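Long-range contacts in chitinase (Rhizomucor miehei, PDB 7FBT), which probably hydrolyses the beta-1,4 links between N-acetylglucosamine units of chitin, as a family 18 glycoside hydrolase: residues D35-G40 with V87-D92; L102-E107 with K130-L135. One frame throughout, in Å; residues are numbered along the deposited sequence.

Contact 1. Residues D35-G40 with V87-D92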
loop_
_atom_site.group_PDB
_atom_site.type_symbol
_atom_site.label_atom_id
_atom_site.label_comp_id
_atom_site.label_asym_id
_atom_site.label_seq_id
_atom_site.Cartn_x
_atom_site.Cartn_y
_atom_site.Cartn_z
ATOM N N ASP A 35 -19.935 8.681 5.609
ATOM C CA ASP A 35 -21.132 7.903 5.884
ATOM C C ASP A 35 -20.912 6.404 5.725
ATOM O O ASP A 35 -21.879 5.638 5.790
ATOM C CB ASP A 35 -22.267 8.364 4.967
ATOM C CG ASP A 35 -22.955 9.618 5.480
ATOM O OD1 ASP A 35 -23.130 9.744 6.710
ATOM O OD2 ASP A 35 -23.307 10.482 4.652
ATOM N N GLY A 36 -19.668 5.968 5.518
ATOM C CA GLY A 36 -19.385 4.561 5.326
ATOM C C GLY A 36 -19.624 4.050 3.927
ATOM O O GLY A 36 -19.542 2.837 3.702
ATOM N N GLU A 37 -19.935 4.933 2.987
ATOM C CA GLU A 37 -20.054 4.588 1.582
ATOM C C GLU A 37 -18.663 4.415 0.973
ATOM O O GLU A 37 -17.652 4.822 1.547
ATOM C CB GLU A 37 -20.826 5.681 0.839
ATOM C CG GLU A 37 -22.318 5.751 1.163
ATOM C CD GLU A 37 -23.160 4.871 0.263
ATOM O OE1 GLU A 37 -23.388 5.273 -0.899
ATOM O OE2 GLU A 37 -23.579 3.779 0.708
ATOM N N LEU A 38 -18.624 3.793 -0.200
ATOM C CA LEU A 38 -17.415 3.720 -1.002
ATOM C C LEU A 38 -17.528 4.685 -2.172
ATOM O O LEU A 38 -18.627 4.989 -2.645
ATOM C CB LEU A 38 -17.169 2.300 -1.509
ATOM C CG LEU A 38 -17.012 1.245 -0.417
ATOM C CD1 LEU A 38 -16.745 -0.106 -1.053
ATOM C CD2 LEU A 38 -15.925 1.616 0.591
ATOM N N SER A 39 -16.378 5.173 -2.626
ATOM C CA SER A 39 -16.332 6.265 -3.586
ATOM C C SER A 39 -14.977 6.253 -4.280
ATOM O O SER A 39 -14.038 5.587 -3.839
ATOM C CB SER A 39 -16.580 7.608 -2.890
ATOM O OG SER A 39 -15.500 7.954 -2.042
ATOM N N GLY A 40 -14.890 6.997 -5.381
ATOM C CA GLY A 40 -13.617 7.307 -5.991
ATOM C C GLY A 40 -13.103 6.335 -7.036
ATOM O O GLY A 40 -12.121 6.660 -7.717
ATOM N N VAL A 87 -18.684 -1.861 7.266
ATOM C CA VAL A 87 -18.448 -3.295 7.132
ATOM C C VAL A 87 -19.386 -3.894 6.093
ATOM O O VAL A 87 -18.970 -4.698 5.248
ATOM C CB VAL A 87 -18.604 -3.986 8.500
ATOM C CG1 VAL A 87 -18.807 -5.483 8.322
ATOM C CG2 VAL A 87 -17.408 -3.692 9.388
ATOM N N SER A 88 -20.665 -3.504 6.134
ATOM C CA SER A 88 -21.642 -4.034 5.189
ATOM C C SER A 88 -21.333 -3.600 3.761
ATOM O O SER A 88 -21.501 -4.383 2.822
ATOM C CB SER A 88 -23.054 -3.598 5.586
ATOM O OG SER A 88 -23.203 -2.190 5.510
ATOM N N ASN A 89 -20.873 -2.363 3.574
ATOM C CA ASN A 89 -20.550 -1.914 2.223
ATOM C C ASN A 89 -19.280 -2.576 1.702
ATOM O O ASN A 89 -19.146 -2.800 0.497
ATOM C CB ASN A 89 -20.428 -0.391 2.199
ATOM C CG ASN A 89 -21.733 0.298 2.574
ATOM O OD1 ASN A 89 -22.812 -0.281 2.438
ATOM N ND2 ASN A 89 -21.638 1.530 3.059
ATOM N N LEU A 90 -18.351 -2.923 2.590
ATOM C CA LEU A 90 -17.172 -3.662 2.146
ATOM C C LEU A 90 -17.550 -5.083 1.730
ATOM O O LEU A 90 -17.129 -5.568 0.666
ATOM C CB LEU A 90 -16.129 -3.656 3.259
ATOM C CG LEU A 90 -15.554 -2.249 3.489
ATOM C CD1 LEU A 90 -14.684 -2.204 4.733
ATOM C CD2 LEU A 90 -14.773 -1.768 2.264
ATOM N N VAL A 91 -18.377 -5.751 2.538
ATOM C CA VAL A 91 -18.899 -7.054 2.132
ATOM C C VAL A 91 -19.619 -6.942 0.794
ATOM O O VAL A 91 -19.475 -7.804 -0.086
ATOM C CB VAL A 91 -19.815 -7.623 3.230
ATOM C CG1 VAL A 91 -20.352 -8.990 2.831
ATOM C CG2 VAL A 91 -19.051 -7.728 4.526
ATOM N N ASP A 92 -20.384 -5.862 0.610
ATOM C CA ASP A 92 -21.198 -5.715 -0.591
ATOM C C ASP A 92 -20.341 -5.439 -1.823
ATOM O O ASP A 92 -20.684 -5.868 -2.928
ATOM C CB ASP A 92 -22.222 -4.599 -0.389
ATOM C CG ASP A 92 -23.349 -4.996 0.557
ATOM O OD1 ASP A 92 -23.468 -6.197 0.901
ATOM O OD2 ASP A 92 -24.128 -4.103 0.951
#
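With chi1 at -62°, N89 sets its CG opposite its own carbonyl carbon and next to its backbone N, so the carboxamide leaves helix 81-97 and reaches the turn at G36. A similar first torsion in L38 (-60°), followed by an extended chi2, carries the isobutyl group from the turn back to the helix. The polar half of the contact is a single short hydrogen bond, N89 ND2 to G36 O at 2.6 Å. It is fairly straight at the hydrogen, and the acceptor lies almost in the plane of the N89 amide; the nitrogen nevertheless stands 53° above the carbonyl plane of G36, away from the lone-pair directions. The carboxylate of E37 turns back and slants across the amide, its plane nearly perpendicular to it and its OE2 3.8 Å from N89 ND2. On the apolar side L38 divides its methyls: CD1 rests 3.9 Å from N89 O on the helix backbone, while CD2 meets L90 CD2 at 3.9 Å, the two leucine side chains crossing roughly at right angles. A weak bond from N89 ND2 to N85 OD1, one turn back, helps steady the amide, and N85 ND2 in turn weakly holds D35 O. The turn belongs to a beta hairpin: S39 pairs through its backbone with E31, setting the short strand 38-39 antiparallel to strand 24-32. Through L38, which also touches F86 and V93, this hairpin lies against the side of helix 81-97, whose V87 and V91 pack on the adjacent helix 124-139.

Contact 2. Residues L102-E107 with K130-L135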
loop_
_atom_site.group_PDB
_atom_site.type_symbol
_atom_site.label_atom_id
_atom_site.label_comp_id
_atom_site.label_asym_id
_atom_site.label_seq_id
_atom_site.Cartn_x
_atom_site.Cartn_y
_atom_site.Cartn_z
ATOM N N LEU A 102 -9.714 -7.770 -0.116
ATOM C CA LEU A 102 -9.779 -6.356 0.210
ATOM C C LEU A 102 -8.460 -5.977 0.851
ATOM O O LEU A 102 -7.949 -6.709 1.706
ATOM C CB LEU A 102 -10.936 -6.027 1.166
ATOM C CG LEU A 102 -12.363 -6.013 0.629
ATOM C CD1 LEU A 102 -13.324 -5.800 1.791
ATOM C CD2 LEU A 102 -12.528 -4.929 -0.433
ATOM N N ASN A 103 -7.896 -4.860 0.408
ATOM C CA ASN A 103 -6.646 -4.319 0.927
ATOM C C ASN A 103 -6.960 -2.992 1.597
ATOM O O ASN A 103 -7.411 -2.056 0.934
ATOM C CB ASN A 103 -5.632 -4.132 -0.202
ATOM C CG ASN A 103 -4.419 -3.361 0.228
ATOM O OD1 ASN A 103 -4.285 -2.183 -0.114
ATOM N ND2 ASN A 103 -3.510 -4.015 0.955
ATOM N N LEU A 104 -6.732 -2.910 2.907
ATOM C CA LEU A 104 -7.094 -1.729 3.683
ATOM C C LEU A 104 -5.867 -0.839 3.843
ATOM O O LEU A 104 -4.861 -1.259 4.421
ATOM C CB LEU A 104 -7.669 -2.126 5.043
ATOM C CG LEU A 104 -9.192 -2.281 5.175
ATOM C CD1 LEU A 104 -9.916 -0.942 5.030
ATOM C CD2 LEU A 104 -9.739 -3.284 4.158
ATOM N N ASP A 105 -5.963 0.391 3.354
ATOM C CA ASP A 105 -4.840 1.329 3.284
ATOM C C ASP A 105 -5.219 2.614 4.025
ATOM O O ASP A 105 -5.458 3.668 3.418
ATOM C CB ASP A 105 -4.487 1.595 1.820
ATOM C CG ASP A 105 -3.214 2.391 1.657
ATOM O OD1 ASP A 105 -2.537 2.671 2.673
ATOM O OD2 ASP A 105 -2.896 2.741 0.505
ATOM N N TRP A 106 -5.293 2.519 5.347
ATOM C CA TRP A 106 -5.498 3.675 6.213
ATOM C C TRP A 106 -4.146 4.302 6.532
ATOM O O TRP A 106 -3.257 3.637 7.075
ATOM C CB TRP A 106 -6.223 3.248 7.490
ATOM C CG TRP A 106 -6.463 4.333 8.516
ATOM C CD1 TRP A 106 -6.057 5.640 8.464
ATOM C CD2 TRP A 106 -7.162 4.184 9.754
ATOM N NE1 TRP A 106 -6.467 6.309 9.598
ATOM C CE2 TRP A 106 -7.148 5.436 10.402
ATOM C CE3 TRP A 106 -7.810 3.112 10.374
ATOM C CZ2 TRP A 106 -7.755 5.642 11.638
ATOM C CZ3 TRP A 106 -8.408 3.320 11.604
ATOM C CH2 TRP A 106 -8.381 4.575 12.217
ATOM N N GLU A 107 -3.995 5.583 6.209
ATOM C CA GLU A 107 -2.737 6.298 6.403
ATOM C C GLU A 107 -2.992 7.545 7.250
ATOM O O GLU A 107 -3.243 8.623 6.704
ATOM C CB GLU A 107 -2.110 6.647 5.047
ATOM C CG GLU A 107 -2.021 5.450 4.114
ATOM C CD GLU A 107 -1.401 5.772 2.774
ATOM O OE1 GLU A 107 -1.010 6.937 2.553
ATOM O OE2 GLU A 107 -1.284 4.844 1.947
ATOM N N LYS A 130 -10.920 -4.266 15.080
ATOM C CA LYS A 130 -12.348 -4.573 15.078
ATOM C C LYS A 130 -12.872 -4.686 13.654
ATOM O O LYS A 130 -13.632 -5.603 13.330
ATOM C CB LYS A 130 -13.142 -3.508 15.840
ATOM C CG LYS A 130 -12.894 -3.464 17.333
ATOM C CD LYS A 130 -13.591 -2.263 17.963
ATOM C CE LYS A 130 -14.291 -2.645 19.256
ATOM N NZ LYS A 130 -15.521 -1.836 19.487
ATOM N N LEU A 131 -12.461 -3.757 12.790
ATOM C CA LEU A 131 -12.857 -3.795 11.388
ATOM C C LEU A 131 -12.378 -5.069 10.712
ATOM O O LEU A 131 -13.128 -5.699 9.963
ATOM C CB LEU A 131 -12.303 -2.573 10.657
ATOM C CG LEU A 131 -12.449 -2.575 9.135
ATOM C CD1 LEU A 131 -13.916 -2.617 8.736
ATOM C CD2 LEU A 131 -11.731 -1.371 8.514
ATOM N N PHE A 132 -11.126 -5.463 10.961
ATOM C CA PHE A 132 -10.596 -6.647 10.284
ATOM C C PHE A 132 -11.248 -7.932 10.790
ATOM O O PHE A 132 -11.565 -8.823 9.996
ATOM C CB PHE A 132 -9.076 -6.717 10.431
ATOM C CG PHE A 132 -8.332 -5.928 9.390
ATOM C CD1 PHE A 132 -7.405 -4.970 9.759
ATOM C CD2 PHE A 132 -8.557 -6.153 8.039
ATOM C CE1 PHE A 132 -6.719 -4.249 8.809
ATOM C CE2 PHE A 132 -7.872 -5.431 7.080
ATOM C CZ PHE A 132 -6.956 -4.480 7.468
ATOM N N LYS A 133 -11.432 -8.057 12.106
ATOM C CA LYS A 133 -12.162 -9.198 12.655
ATOM C C LYS A 133 -13.589 -9.250 12.127
ATOM O O LYS A 133 -14.090 -10.328 11.788
ATOM C CB LYS A 133 -12.160 -9.138 14.181
ATOM C CG LYS A 133 -10.821 -8.781 14.785
ATOM C CD LYS A 133 -10.837 -8.977 16.271
ATOM C CE LYS A 133 -10.724 -10.409 16.690
ATOM N NZ LYS A 133 -10.017 -10.380 17.994
ATOM N N ALA A 134 -14.256 -8.095 12.035
ATOM C CA ALA A 134 -15.592 -8.058 11.454
ATOM C C ALA A 134 -15.572 -8.484 9.993
ATOM O O ALA A 134 -16.456 -9.215 9.548
ATOM C CB ALA A 134 -16.191 -6.660 11.597
ATOM N N LEU A 135 -14.571 -8.044 9.230
ATOM C CA LEU A 135 -14.506 -8.414 7.818
ATOM C C LEU A 135 -14.252 -9.908 7.647
ATOM O O LEU A 135 -14.888 -10.563 6.811
ATOM C CB LEU A 135 -13.425 -7.593 7.110
ATOM C CG LEU A 135 -13.722 -6.114 6.851
ATOM C CD1 LEU A 135 -12.605 -5.477 6.038
ATOM C CD2 LEU A 135 -15.035 -5.952 6.118
#
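L104 carries this contact, meeting three side chains of helix 124-139, and F132 and L135 are its principal partners. Its chi1 of -93° is skewed from a staggered value, and its CB and CG lie against the outer end of the F132 ring. L104 CB comes to 3.5 Å from F132 CZ, approaching the ring obliquely, while L104 CG is 3.9 Å from F132 CE2; the two side chains slide past each other in opposite directions. F132 leaves its helix at the flank, and it is the far end of the ring that gets to the strand. L135 enters at an angle and bridges two strand residues with one methyl: its CD1 is 4.1 Å from L104 CD2 and 4.3 Å from L102 CD1. The remaining branch of L104 is met tip to tip by L131, whose CD2 lies 4.0 Å from L104 CD1. No hydrogen bond crosses this wholly buried, apolar interface. The strand segment 102-105 and the helix segment run almost exactly antiparallel, at 173°, with their axes 11.4 Å apart at closest approach. L102 and L104 point to the helix, whereas N103 and D105 point away from it, and N103 is hydrogen-bonded to Y7, S63 and T146 on other strands. This is the beta-alpha-beta layering of a TIM barrel, with the leucine side of a strand covered by its following helix. L102-E107 holds the end of a sequence close to the DxxDxDxE signature of family 18, with N103 at the second acidic position; the closing glutamate is the catalytic acid in relatives, consistent with such a role for E107.

How the contacts relate
From the N terminus, the chain passes strand 24-32 and turns at 35-40; contact 1 then closes a loop of 46 residues, containing helix 43-55, strand 59-65 and helix 73-78, when helix 81-97 arrives. Only afterwards does contact 2 open, at the next strand, 101-105, closing a shorter loop of 22 residues on helix 124-139. The two are therefore in series, neither nested nor crossed. Their centres lie about 12 Å apart, and helix 81-97 joins them: L90 CB is 3.8 Å from L102 CD1, and V87 CG2 is 3.7 Å from L131 CD1. Hairpin, helix, strand and next helix thus form one continuous flank of the barrel.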